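Local coordinates for VC0179-like protein (Escherichia coli, PDB 4XJ6) that probably joins GTP and ATP into cyclic GMP-AMP as a bacterial homologue of cyclic GMP-AMP synthase, using magnesium ions and a nucleotidyltransferase domain, at residues D14-K19 with K395-A400; M128-G133 with E186-D191; Y195-E200 with D239-A244; K269-H274 with I307-S312. One frame throughout, in Å; residues are numbered along the deposited sequence.

Contact 1: D14-K19 with K395-A400; sequences DGLISK and KRVTNA
Val397 and Leu16 bring the loop that follows helix 382-393 against the first turn of the short helix 16-20, a packing contact between the two ends of the chain without a direct hydrogen bond. Val397 touches mainly through CG2, which is set anti to the carbonyl carbon and presses on the start of the helix, with CG2 3.4 Å from Leu16 N and 3.9 Å from Leu16 CB. The two side chains run at about a right angle to each other. The other methyl of Val397, CG1, lies 3.7 Å from Asp14 O. Gly15, at the N-cap, accepts Lys19 N on its carbonyl O at 3.1 Å and so closes the first turn. Lys19 bends at chi2 (-61°), which lays its methylenes alongside the Arg396 backbone, with Lys19 CE 3.4 Å from Arg396 O. A water bridges the backbones, giving a hydrogen to Asp14 O at 2.9 Å and taking one from Thr398 N at 2.7 Å. Farther along, the Asp14 carboxylate and the Asn399 amide are turned 58° apart, while Asn399 OD1 is used by Leu401 N. The Arg396 guanidinium extends beyond the contact and bonds through NH1 to Arg120 O. Leu16 reaches Phe281 of helix 274-289 and Phe393 of helix 382-393, while Val397 also meets Tyr8 of helix 6-10 and Leu402, in the loop leading to strand 404-405.

Contact 2: M128-G133 with E186-D191; sequences MDIDDG and EKTHID. With MG (magnesium ion), chain C; MG (magnesium ion), chain B; GH3 (3'-deoxy-guanosine-5'-triphosphate), chain D; GH3 (3'-deoxy-guanosine-5'-triphosphate), chain E.
The magnesium site of the nucleotidyltransferase domain is built here, on two neighbouring parallel strands whose Asp129, Asp131 and Asp191 side chains share one face of the sheet. Asp129 OD2 bridges both ions, 2.0 Å from the magnesium that holds the triphosphate of one 3'-deoxy-GTP and 2.5 Å from the other, where OD1 also binds. Asp131 divides its oxygens, OD2 going to the triphosphate-bound ion and OD1 to the second, where Asp191 OD2 joins at 2.2 Å. The triphosphate gives one oxygen from each of its three phosphates to the first ion. The O2' hydroxyl of the other nucleotide donates to Asp131 OD1 at 3.0 Å. Two aspartates one residue apart on one strand and a third on its neighbour form the metal-binding triad of the nucleotidyltransferase fold, as in cyclic GMP-AMP synthase. His189 stands in the second shell: NE2 lies 2.5 Å from Asp129 OD1, a weak hydrogen bond whose shortness makes its detail doubtful, with carboxylate and ring planes 66° apart, while ND1 is held by Glu127. Met128 O lies over one face of this ring. Asp191 OD1 pairs with Arg180. Backbone bonds join the strands, among them Ile130 N to His189 O at 3.2 Å and Asp191 N to Ile130 O at 2.7 Å. On the reverse face Ile130 and Ile190 run abreast, and Ile130 and Thr188 pack on Leu30 of helix 24-57.

Contact 3: Y195-E200 with D239-A244; sequences YAIPKE and DKVNLA. With GH3 (3'-deoxy-guanosine-5'-triphosphate), chain E.
Leu243 lays its CD1 methyl over one face of the Tyr195 ring, 3.9 Å from the centroid and offset toward the rim, a CH-pi contact between side chains that project from the same side of the sheet; the ring also stacks with Tyr135. With its CG anti to the backbone N (chi1 -179°), Leu243 sends CD1 to the tyrosine and CD2 to the guanine, 3.7 Å from C2. At the ring edge, in its plane, the guanine N2 donates a short, fairly straight bond to Tyr195 OH (2.5 Å, 161°); the hydroxyl is also hydrogen-bonded to Gln110. Val241 CG1 comes to Tyr195 CD1 at 3.7 Å, meeting the ring obliquely, and Val241 flanks Ile197. Farther out, Pro198 CG rests on Lys240 CB at 3.5 Å, the two side chains crossing at about a right angle, while the lysine amino group runs on to Glu142. Next along the strands, with side chains on the other face, Ala196 and Asn242 form a hydrogen-bonded pair: Ala196 N to Asn242 O at 2.8 Å and Asn242 N to Ala196 O at 2.9 Å. Tyr195 and Leu243, a non-hydrogen-bonded antiparallel pair, both line the guanine pocket of the mixed nucleotidyltransferase sheet.

Contact 4: K269-H274 with I307-S312; sequences KRIGGH and ILDRES
Asp309 sits at the edge of the Arg270 guanidinium, close to its plane, in a side-on, two-nitrogen salt bridge that ties the C-terminal end of helix 257-271 to that of helix 297-310. This is a surface junction of two helix C-termini in the helical region that includes the C-terminal domain of the cyclic GMP-AMP synthase family. Arg270 NE bonds Asp309 OD1 at 2.9 Å and NH2 bonds OD2 at 2.7 Å. OD2 is met on its syn lone pair, whereas OD1 is approached from the syn side but 31° out of the carboxylate plane, in keeping with the 37° between the two flat groups. A bend at chi3 turns the guanidinium to the acid; NH2 has a second partner in Ser267 OG. The His274 ring has Gly272 O above one face, offset toward the rim, and meets Leu308 obliquely, with His274 CD2 4.3 Å from Leu308 CD1; its NE2 is hydrogen-bonded to His313, whose ring meets it at about 70°. Gly272, the first residue beyond the helix, has a positive phi that calls for glycine. Leu308 continues onto Leu275 and Val278 of helix 274-289. Next to the salt bridge Ile271 crosses Leu308 at about a right angle, Ile271 CG2 touching Leu308 CB at 3.8 Å.

Contacts 2 and 3 are buried and share strand 188-198, pairing it parallel with strand 128-138 and antiparallel with strand 242-244; they meet where Gly133 packs on Tyr195, and both touch the same nucleotide. Their chemistry differs along the nucleotide: carboxylates and magnesium in contact 2, an aromatic ring and apolar groups at the base in contact 3. Contacts 1 and 4 lie away from the sheet among helices. Contact 1 is partly buried, joining chain ends by apolar packing and a water, whereas contact 4 lies at the surface and relies on a salt bridge. Helix 274-289 receives Leu16 from contact 1 and Leu308 from contact 4.

Contact 1: D14-K19 with K395-A400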
# COMPACT_ATOMS: atom_id res chain seq x y z
N ASP A 14 2.10 -17.91 -19.60
CA ASP A 14 3.55 -17.78 -19.74
C ASP A 14 4.03 -16.35 -20.01
O ASP A 14 5.23 -16.09 -19.97
CB ASP A 14 4.07 -18.71 -20.84
CG ASP A 14 3.28 -18.59 -22.12
OD1 ASP A 14 2.54 -17.59 -22.29
OD2 ASP A 14 3.40 -19.49 -22.98
N GLY A 15 3.10 -15.44 -20.28
CA GLY A 15 3.46 -14.04 -20.50
C GLY A 15 3.73 -13.30 -19.20
O GLY A 15 3.56 -13.85 -18.12
N LEU A 16 4.14 -12.04 -19.32
CA LEU A 16 4.52 -11.25 -18.15
C LEU A 16 3.35 -10.96 -17.21
O LEU A 16 3.51 -11.01 -15.99
CB LEU A 16 5.17 -9.93 -18.59
CG LEU A 16 5.73 -9.05 -17.48
CD1 LEU A 16 6.71 -9.84 -16.62
CD2 LEU A 16 6.39 -7.80 -18.06
N ILE A 17 2.19 -10.68 -17.78
CA ILE A 17 1.00 -10.42 -16.98
C ILE A 17 0.62 -11.65 -16.16
O ILE A 17 0.13 -11.55 -15.03
CB ILE A 17 -0.20 -9.98 -17.86
CG1 ILE A 17 -1.42 -9.65 -16.99
CG2 ILE A 17 -0.52 -11.04 -18.91
CD1 ILE A 17 -2.63 -9.22 -17.78
N SER A 18 0.88 -12.83 -16.72
CA SER A 18 0.59 -14.08 -16.04
C SER A 18 1.56 -14.32 -14.89
O SER A 18 1.20 -14.92 -13.87
CB SER A 18 0.63 -15.24 -17.02
OG SER A 18 -0.32 -15.04 -18.05
N LYS A 19 2.80 -13.86 -15.07
CA LYS A 19 3.81 -13.99 -14.03
C LYS A 19 3.55 -13.00 -12.90
O LYS A 19 3.95 -13.23 -11.76
CB LYS A 19 5.21 -13.76 -14.61
CG LYS A 19 5.60 -14.72 -15.72
CD LYS A 19 5.61 -16.15 -15.24
CE LYS A 19 6.05 -17.09 -16.34
NZ LYS A 19 6.13 -18.50 -15.87
N LYS A 395 14.06 -11.80 -14.67
CA LYS A 395 13.82 -13.09 -15.29
C LYS A 395 12.53 -13.71 -14.74
O LYS A 395 12.54 -14.39 -13.73
CB LYS A 395 15.00 -14.04 -15.05
CG LYS A 395 14.82 -15.42 -15.66
CD LYS A 395 15.94 -16.36 -15.23
CE LYS A 395 15.61 -17.80 -15.58
NZ LYS A 395 16.64 -18.75 -15.06
N ARG A 396 11.42 -13.43 -15.43
CA ARG A 396 10.13 -13.97 -15.04
C ARG A 396 9.55 -14.76 -16.21
O ARG A 396 9.19 -15.93 -16.08
CB ARG A 396 9.17 -12.86 -14.62
CG ARG A 396 9.71 -11.91 -13.57
CD ARG A 396 8.64 -11.60 -12.54
NE ARG A 396 8.82 -10.28 -11.95
CZ ARG A 396 8.13 -9.82 -10.92
NH1 ARG A 396 7.20 -10.58 -10.35
NH2 ARG A 396 8.36 -8.60 -10.46
N VAL A 397 9.45 -14.09 -17.35
CA VAL A 397 9.12 -14.76 -18.60
C VAL A 397 10.37 -15.46 -19.11
O VAL A 397 11.43 -14.84 -19.22
CB VAL A 397 8.60 -13.78 -19.67
CG1 VAL A 397 8.37 -14.50 -21.00
CG2 VAL A 397 7.33 -13.11 -19.18
N THR A 398 10.25 -16.74 -19.42
CA THR A 398 11.40 -17.54 -19.81
C THR A 398 11.22 -18.13 -21.19
O THR A 398 12.15 -18.70 -21.77
CB THR A 398 11.66 -18.66 -18.79
OG1 THR A 398 10.47 -19.44 -18.63
CG2 THR A 398 12.08 -18.09 -17.45
N ASN A 399 10.02 -17.98 -21.73
CA ASN A 399 9.69 -18.53 -23.04
C ASN A 399 10.03 -17.55 -24.17
O ASN A 399 9.25 -16.65 -24.49
CB ASN A 399 8.21 -18.91 -23.09
CG ASN A 399 7.85 -19.71 -24.33
OD1 ASN A 399 8.72 -20.06 -25.13
ND2 ASN A 399 6.57 -20.02 -24.48
N ALA A 400 11.19 -17.76 -24.78
CA ALA A 400 11.66 -16.90 -25.87
C ALA A 400 10.75 -17.00 -27.09
O ALA A 400 10.71 -16.09 -27.91
CB ALA A 400 13.09 -17.24 -26.23
O HOH W 1 7.73 -17.55 -20.00

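Contact 2: M128-G133 with E186-D191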
# COMPACT_ATOMS: atom_id res chain seq x y z
N MET A 128 4.33 -9.63 -1.12
CA MET A 128 3.05 -9.09 -1.58
C MET A 128 2.51 -8.11 -0.54
O MET A 128 2.67 -8.32 0.66
CB MET A 128 2.04 -10.21 -1.84
CG MET A 128 2.27 -10.96 -3.14
SD MET A 128 1.27 -12.45 -3.30
CE MET A 128 1.80 -13.39 -1.87
N ASP A 129 1.86 -7.05 -1.00
CA ASP A 129 1.46 -5.97 -0.11
C ASP A 129 -0.05 -5.79 -0.04
O ASP A 129 -0.70 -5.52 -1.05
CB ASP A 129 2.13 -4.66 -0.55
CG ASP A 129 1.77 -3.50 0.35
OD1 ASP A 129 2.37 -3.38 1.44
OD2 ASP A 129 0.89 -2.69 -0.03
N ILE A 130 -0.60 -5.96 1.16
CA ILE A 130 -2.02 -5.71 1.40
C ILE A 130 -2.21 -4.50 2.30
O ILE A 130 -1.76 -4.49 3.45
CB ILE A 130 -2.71 -6.92 2.06
CG1 ILE A 130 -2.31 -8.22 1.36
CG2 ILE A 130 -4.22 -6.74 2.04
CD1 ILE A 130 -2.90 -9.46 2.00
N ASP A 131 -2.86 -3.47 1.78
CA ASP A 131 -3.12 -2.27 2.55
C ASP A 131 -4.55 -2.29 3.09
O ASP A 131 -5.46 -1.76 2.46
CB ASP A 131 -2.90 -1.02 1.71
CG ASP A 131 -1.56 -1.02 1.01
OD1 ASP A 131 -0.54 -0.77 1.68
OD2 ASP A 131 -1.52 -1.28 -0.21
N ASP A 132 -4.73 -2.91 4.25
CA ASP A 132 -6.06 -3.01 4.85
C ASP A 132 -6.20 -2.04 6.02
O ASP A 132 -5.63 -2.25 7.09
CB ASP A 132 -6.34 -4.44 5.32
CG ASP A 132 -7.82 -4.71 5.50
OD1 ASP A 132 -8.61 -4.28 4.63
OD2 ASP A 132 -8.19 -5.35 6.50
N GLY A 133 -6.95 -0.97 5.81
CA GLY A 133 -7.11 0.06 6.82
C GLY A 133 -8.16 -0.25 7.86
O GLY A 133 -9.17 -0.90 7.57
N GLU A 186 4.46 -16.74 3.97
CA GLU A 186 3.53 -16.46 2.88
C GLU A 186 4.03 -15.34 1.96
O GLU A 186 3.33 -14.94 1.03
CB GLU A 186 2.16 -16.09 3.46
CG GLU A 186 1.58 -17.13 4.42
CD GLU A 186 1.14 -18.41 3.72
OE1 GLU A 186 1.11 -18.43 2.47
OE2 GLU A 186 0.83 -19.39 4.42
N LYS A 187 5.25 -14.87 2.22
CA LYS A 187 5.84 -13.76 1.48
C LYS A 187 4.85 -12.61 1.35
O LYS A 187 4.68 -12.03 0.28
CB LYS A 187 6.31 -14.22 0.09
CG LYS A 187 7.54 -15.11 0.13
CD LYS A 187 7.93 -15.56 -1.26
CE LYS A 187 9.06 -16.57 -1.21
NZ LYS A 187 9.32 -17.20 -2.53
N THR A 188 4.20 -12.29 2.46
CA THR A 188 3.16 -11.28 2.50
C THR A 188 3.32 -10.41 3.73
O THR A 188 3.66 -10.91 4.80
CB THR A 188 1.74 -11.92 2.50
OG1 THR A 188 1.55 -12.67 1.29
CG2 THR A 188 0.65 -10.87 2.63
N HIS A 189 3.10 -9.11 3.58
CA HIS A 189 2.94 -8.25 4.74
C HIS A 189 1.66 -7.44 4.60
O HIS A 189 1.21 -7.14 3.49
CB HIS A 189 4.15 -7.34 4.95
CG HIS A 189 4.38 -6.36 3.84
ND1 HIS A 189 5.48 -6.41 3.01
CD2 HIS A 189 3.65 -5.30 3.43
CE1 HIS A 189 5.42 -5.43 2.14
NE2 HIS A 189 4.32 -4.73 2.37
N ILE A 190 1.05 -7.11 5.74
CA ILE A 190 -0.20 -6.38 5.74
C ILE A 190 -0.03 -5.03 6.42
O ILE A 190 0.30 -4.96 7.61
CB ILE A 190 -1.32 -7.17 6.45
CG1 ILE A 190 -1.50 -8.53 5.78
CG2 ILE A 190 -2.61 -6.38 6.45
CD1 ILE A 190 -2.60 -9.38 6.40
N ASP A 191 -0.25 -3.96 5.67
CA ASP A 191 -0.20 -2.62 6.22
C ASP A 191 -1.55 -2.22 6.81
O ASP A 191 -2.59 -2.38 6.16
CB ASP A 191 0.24 -1.61 5.16
CG ASP A 191 1.73 -1.69 4.86
OD1 ASP A 191 2.47 -2.24 5.71
OD2 ASP A 191 2.15 -1.21 3.79
MG MG C . 1.67 -0.95 1.64
MG MG B . 0.12 -1.56 -1.48
PG GH3 D . 1.83 -1.90 -4.27
O1G GH3 D . 3.28 -1.64 -4.63
O2G GH3 D . 1.65 -1.93 -2.78
O3G GH3 D . 1.41 -3.23 -4.84
O3B GH3 D . 0.96 -0.72 -4.93
PB GH3 D . -0.08 0.18 -4.07
O1B GH3 D . -1.11 0.76 -5.00
O2B GH3 D . -0.78 -0.63 -3.01
O3A GH3 D . 0.82 1.37 -3.45
PA GH3 D . 1.11 1.52 -1.88
O1A GH3 D . 2.44 2.21 -1.69
O2A GH3 D . 1.08 0.19 -1.16
O5' GH3 D . -0.07 2.45 -1.30
C5' GH3 D . -1.35 1.93 -1.03
C4' GH3 D . -2.34 3.07 -0.90
O4' GH3 D . -1.83 4.03 0.01
C3' GH3 D . -2.60 3.81 -2.20
C2' GH3 D . -2.84 5.24 -1.75
O2' GH3 D . -4.22 5.46 -1.60
C1' GH3 D . -2.16 5.34 -0.40
N9 GH3 D . -0.91 6.09 -0.56
C8 GH3 D . 0.35 5.54 -0.57
N7 GH3 D . 1.26 6.54 -0.73
C5 GH3 D . 0.59 7.71 -0.81
C6 GH3 D . 1.02 9.02 -0.97
O6 GH3 D . 2.22 9.27 -1.07
N1 GH3 D . 0.10 10.05 -1.02
C2 GH3 D . -1.25 9.77 -0.90
N2 GH3 D . -2.14 10.76 -0.95
N3 GH3 D . -1.67 8.46 -0.75
C4 GH3 D . -0.77 7.45 -0.70
O3A GH3 E . 5.90 2.66 3.41
PA GH3 E . 5.09 3.99 3.83
O1A GH3 E . 5.13 4.97 2.68
O2A GH3 E . 5.62 4.61 5.10
O5' GH3 E . 3.58 3.47 4.02
C5' GH3 E . 3.15 2.27 3.42
C4' GH3 E . 1.64 2.14 3.58
O4' GH3 E . 1.14 3.29 4.23
C3' GH3 E . 0.89 2.05 2.26
C2' GH3 E . -0.43 2.75 2.56
O2' GH3 E . -1.41 1.80 2.90
C1' GH3 E . -0.15 3.64 3.76
N9 GH3 E . -0.05 5.03 3.31
C8 GH3 E . 1.13 5.64 2.97
N7 GH3 E . 0.87 6.92 2.62
C5 GH3 E . -0.46 7.13 2.74
C6 GH3 E . -1.24 8.26 2.51
O6 GH3 E . -0.70 9.30 2.12
N1 GH3 E . -2.60 8.21 2.72
C2 GH3 E . -3.18 7.03 3.15
N2 GH3 E . -4.50 7.00 3.35
N3 GH3 E . -2.40 5.91 3.38
C4 GH3 E . -1.06 5.96 3.18
O HOH W 2 -0.97 -3.25 -2.20
O HOH W 3 3.34 0.10 0.96

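Contact 3: Y195-E200 with D239-A244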
# COMPACT_ATOMS: atom_id res chain seq x y z
N TYR A 195 -7.65 4.86 10.66
CA TYR A 195 -8.45 6.02 10.28
C TYR A 195 -9.53 6.37 11.29
O TYR A 195 -10.08 5.50 11.95
CB TYR A 195 -9.12 5.78 8.92
CG TYR A 195 -8.15 5.59 7.78
CD1 TYR A 195 -7.69 6.67 7.04
CD2 TYR A 195 -7.72 4.32 7.42
CE1 TYR A 195 -6.82 6.51 5.99
CE2 TYR A 195 -6.85 4.14 6.37
CZ TYR A 195 -6.40 5.23 5.66
OH TYR A 195 -5.52 5.06 4.61
N ALA A 196 -9.82 7.66 11.38
CA ALA A 196 -10.99 8.14 12.09
C ALA A 196 -11.97 8.75 11.09
O ALA A 196 -11.57 9.53 10.22
CB ALA A 196 -10.60 9.16 13.15
N ILE A 197 -13.24 8.37 11.21
CA ILE A 197 -14.27 8.84 10.29
C ILE A 197 -15.54 9.21 11.05
O ILE A 197 -15.79 8.68 12.14
CB ILE A 197 -14.60 7.76 9.23
CG1 ILE A 197 -14.92 6.42 9.90
CG2 ILE A 197 -13.44 7.60 8.25
CD1 ILE A 197 -15.28 5.32 8.92
N PRO A 198 -16.34 10.14 10.50
CA PRO A 198 -17.60 10.56 11.13
C PRO A 198 -18.55 9.40 11.36
O PRO A 198 -18.56 8.44 10.59
CB PRO A 198 -18.19 11.55 10.13
CG PRO A 198 -17.02 12.09 9.42
CD PRO A 198 -16.04 10.95 9.31
N LYS A 199 -19.36 9.50 12.41
CA LYS A 199 -20.25 8.42 12.82
C LYS A 199 -21.66 8.60 12.27
O LYS A 199 -22.53 7.74 12.47
CB LYS A 199 -20.29 8.33 14.34
CG LYS A 199 -20.91 9.54 15.00
CD LYS A 199 -20.67 9.54 16.50
CE LYS A 199 -21.56 10.54 17.21
NZ LYS A 199 -21.31 11.94 16.76
N GLU A 200 -21.89 9.71 11.58
CA GLU A 200 -23.22 10.07 11.10
C GLU A 200 -23.74 9.09 10.04
O GLU A 200 -23.04 8.17 9.62
CB GLU A 200 -23.21 11.49 10.53
CG GLU A 200 -22.11 12.39 11.10
CD GLU A 200 -22.32 12.76 12.56
OE1 GLU A 200 -23.40 12.47 13.11
OE2 GLU A 200 -21.40 13.36 13.15
N ASP A 239 -13.24 14.66 3.26
CA ASP A 239 -12.61 15.75 3.99
C ASP A 239 -12.58 15.48 5.49
O ASP A 239 -12.08 16.30 6.27
CB ASP A 239 -13.33 17.07 3.71
CG ASP A 239 -14.82 16.99 3.99
OD1 ASP A 239 -15.58 16.64 3.07
OD2 ASP A 239 -15.22 17.28 5.13
N LYS A 240 -13.11 14.33 5.89
CA LYS A 240 -13.18 13.98 7.30
C LYS A 240 -12.54 12.62 7.57
O LYS A 240 -12.58 12.13 8.70
CB LYS A 240 -14.63 13.98 7.78
CG LYS A 240 -15.30 15.34 7.75
CD LYS A 240 -15.08 16.10 9.05
CE LYS A 240 -15.97 17.32 9.13
NZ LYS A 240 -15.91 17.97 10.47
N VAL A 241 -11.97 12.01 6.53
CA VAL A 241 -11.25 10.75 6.69
C VAL A 241 -9.85 11.04 7.21
O VAL A 241 -8.94 11.36 6.43
CB VAL A 241 -11.17 9.96 5.37
CG1 VAL A 241 -10.44 8.64 5.58
CG2 VAL A 241 -12.56 9.71 4.81
N ASN A 242 -9.67 10.93 8.52
CA ASN A 242 -8.41 11.27 9.16
C ASN A 242 -7.48 10.08 9.37
O ASN A 242 -7.85 9.09 9.99
CB ASN A 242 -8.68 11.95 10.50
CG ASN A 242 -9.14 13.39 10.35
OD1 ASN A 242 -8.35 14.32 10.48
ND2 ASN A 242 -10.42 13.58 10.04
N LEU A 243 -6.26 10.20 8.85
CA LEU A 243 -5.24 9.18 9.04
C LEU A 243 -4.41 9.47 10.29
O LEU A 243 -3.90 10.58 10.46
CB LEU A 243 -4.32 9.10 7.81
CG LEU A 243 -3.20 8.06 7.84
CD1 LEU A 243 -3.80 6.66 7.96
CD2 LEU A 243 -2.32 8.18 6.60
N ALA A 244 -4.29 8.48 11.17
CA ALA A 244 -3.48 8.64 12.37
C ALA A 244 -2.00 8.41 12.05
O ALA A 244 -1.62 7.36 11.54
CB ALA A 244 -3.95 7.68 13.45
O3A GH3 E . 5.90 2.66 3.41
PA GH3 E . 5.09 3.99 3.83
O1A GH3 E . 5.13 4.97 2.68
O2A GH3 E . 5.62 4.61 5.10
O5' GH3 E . 3.58 3.47 4.02
C5' GH3 E . 3.15 2.27 3.42
C4' GH3 E . 1.64 2.14 3.58
O4' GH3 E . 1.14 3.29 4.23
C3' GH3 E . 0.89 2.05 2.26
C2' GH3 E . -0.43 2.75 2.56
O2' GH3 E . -1.41 1.80 2.90
C1' GH3 E . -0.15 3.64 3.76
N9 GH3 E . -0.05 5.03 3.31
C8 GH3 E . 1.13 5.64 2.97
N7 GH3 E . 0.87 6.92 2.62
C5 GH3 E . -0.46 7.13 2.74
C6 GH3 E . -1.24 8.26 2.51
O6 GH3 E . -0.70 9.30 2.12
N1 GH3 E . -2.60 8.21 2.72
C2 GH3 E . -3.18 7.03 3.15
N2 GH3 E . -4.50 7.00 3.35
N3 GH3 E . -2.40 5.91 3.38
C4 GH3 E . -1.06 5.96 3.18

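Contact 4: K269-H274 with I307-S312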
# COMPACT_ATOMS: atom_id res chain seq x y z
N LYS A 269 -10.81 3.80 -16.95
CA LYS A 269 -11.96 4.02 -17.82
C LYS A 269 -11.59 4.96 -18.96
O LYS A 269 -11.93 4.73 -20.12
CB LYS A 269 -13.13 4.61 -17.04
CG LYS A 269 -13.61 3.78 -15.86
CD LYS A 269 -14.82 4.44 -15.21
CE LYS A 269 -15.10 3.87 -13.83
NZ LYS A 269 -14.56 4.73 -12.75
N ARG A 270 -10.88 6.03 -18.61
CA ARG A 270 -10.54 7.09 -19.55
C ARG A 270 -9.50 6.64 -20.57
O ARG A 270 -9.66 6.85 -21.77
CB ARG A 270 -10.05 8.32 -18.79
CG ARG A 270 -9.81 9.55 -19.65
CD ARG A 270 -9.44 10.77 -18.80
NE ARG A 270 -8.17 10.59 -18.10
CZ ARG A 270 -8.06 10.26 -16.82
NH1 ARG A 270 -9.14 10.07 -16.07
NH2 ARG A 270 -6.85 10.12 -16.27
N ILE A 271 -8.42 6.04 -20.08
CA ILE A 271 -7.30 5.65 -20.93
C ILE A 271 -7.54 4.29 -21.59
O ILE A 271 -7.27 4.10 -22.78
CB ILE A 271 -5.99 5.61 -20.12
CG1 ILE A 271 -5.65 7.01 -19.61
CG2 ILE A 271 -4.85 5.06 -20.97
CD1 ILE A 271 -4.59 7.02 -18.53
N GLY A 272 -8.05 3.34 -20.81
CA GLY A 272 -8.27 2.00 -21.30
C GLY A 272 -7.74 0.95 -20.34
O GLY A 272 -6.94 1.26 -19.45
N GLY A 273 -8.17 -0.29 -20.54
CA GLY A 273 -7.78 -1.38 -19.65
C GLY A 273 -6.29 -1.66 -19.63
O GLY A 273 -5.79 -2.26 -18.68
N HIS A 274 -5.58 -1.22 -20.66
CA HIS A 274 -4.15 -1.46 -20.76
C HIS A 274 -3.35 -0.66 -19.73
O HIS A 274 -2.16 -0.88 -19.55
CB HIS A 274 -3.64 -1.13 -22.18
CG HIS A 274 -3.88 0.29 -22.59
ND1 HIS A 274 -5.07 0.71 -23.13
CD2 HIS A 274 -3.08 1.38 -22.53
CE1 HIS A 274 -4.99 2.01 -23.40
NE2 HIS A 274 -3.79 2.43 -23.04
N ILE A 307 1.28 10.60 -18.82
CA ILE A 307 1.82 10.35 -20.15
C ILE A 307 0.74 9.85 -21.09
O ILE A 307 0.57 10.38 -22.19
CB ILE A 307 2.96 9.31 -20.10
CG1 ILE A 307 4.14 9.84 -19.30
CG2 ILE A 307 3.40 8.94 -21.50
CD1 ILE A 307 5.24 8.82 -19.05
N LEU A 308 -0.01 8.84 -20.65
CA LEU A 308 -1.02 8.22 -21.50
C LEU A 308 -2.22 9.13 -21.74
O LEU A 308 -2.97 8.92 -22.69
CB LEU A 308 -1.48 6.89 -20.88
CG LEU A 308 -0.42 5.79 -20.82
CD1 LEU A 308 -1.04 4.48 -20.38
CD2 LEU A 308 0.28 5.65 -22.16
N ASP A 309 -2.39 10.13 -20.89
CA ASP A 309 -3.44 11.13 -21.10
C ASP A 309 -3.00 12.15 -22.14
O ASP A 309 -3.80 12.62 -22.94
CB ASP A 309 -3.80 11.84 -19.80
CG ASP A 309 -4.85 11.10 -19.00
OD1 ASP A 309 -5.74 10.48 -19.62
OD2 ASP A 309 -4.79 11.14 -17.75
N ARG A 310 -1.71 12.46 -22.13
CA ARG A 310 -1.16 13.51 -22.98
C ARG A 310 -0.79 13.03 -24.38
O ARG A 310 -0.98 13.75 -25.36
CB ARG A 310 0.07 14.12 -22.31
CG ARG A 310 0.67 15.31 -23.04
CD ARG A 310 2.08 15.61 -22.57
NE ARG A 310 2.17 15.64 -21.11
CZ ARG A 310 3.11 15.02 -20.40
NH1 ARG A 310 4.05 14.31 -21.02
NH2 ARG A 310 3.11 15.10 -19.08
N GLU A 311 -0.27 11.81 -24.46
CA GLU A 311 0.29 11.31 -25.71
C GLU A 311 -0.61 10.27 -26.37
O GLU A 311 -1.11 9.36 -25.71
CB GLU A 311 1.68 10.70 -25.46
CG GLU A 311 2.57 11.53 -24.54
CD GLU A 311 3.10 12.79 -25.22
OE1 GLU A 311 2.87 12.97 -26.43
OE2 GLU A 311 3.76 13.59 -24.53
N SER A 312 -0.81 10.42 -27.68
CA SER A 312 -1.57 9.45 -28.45
C SER A 312 -0.82 8.12 -28.54
O SER A 312 0.39 8.10 -28.77
CB SER A 312 -1.86 9.98 -29.85
OG SER A 312 -0.68 10.06 -30.63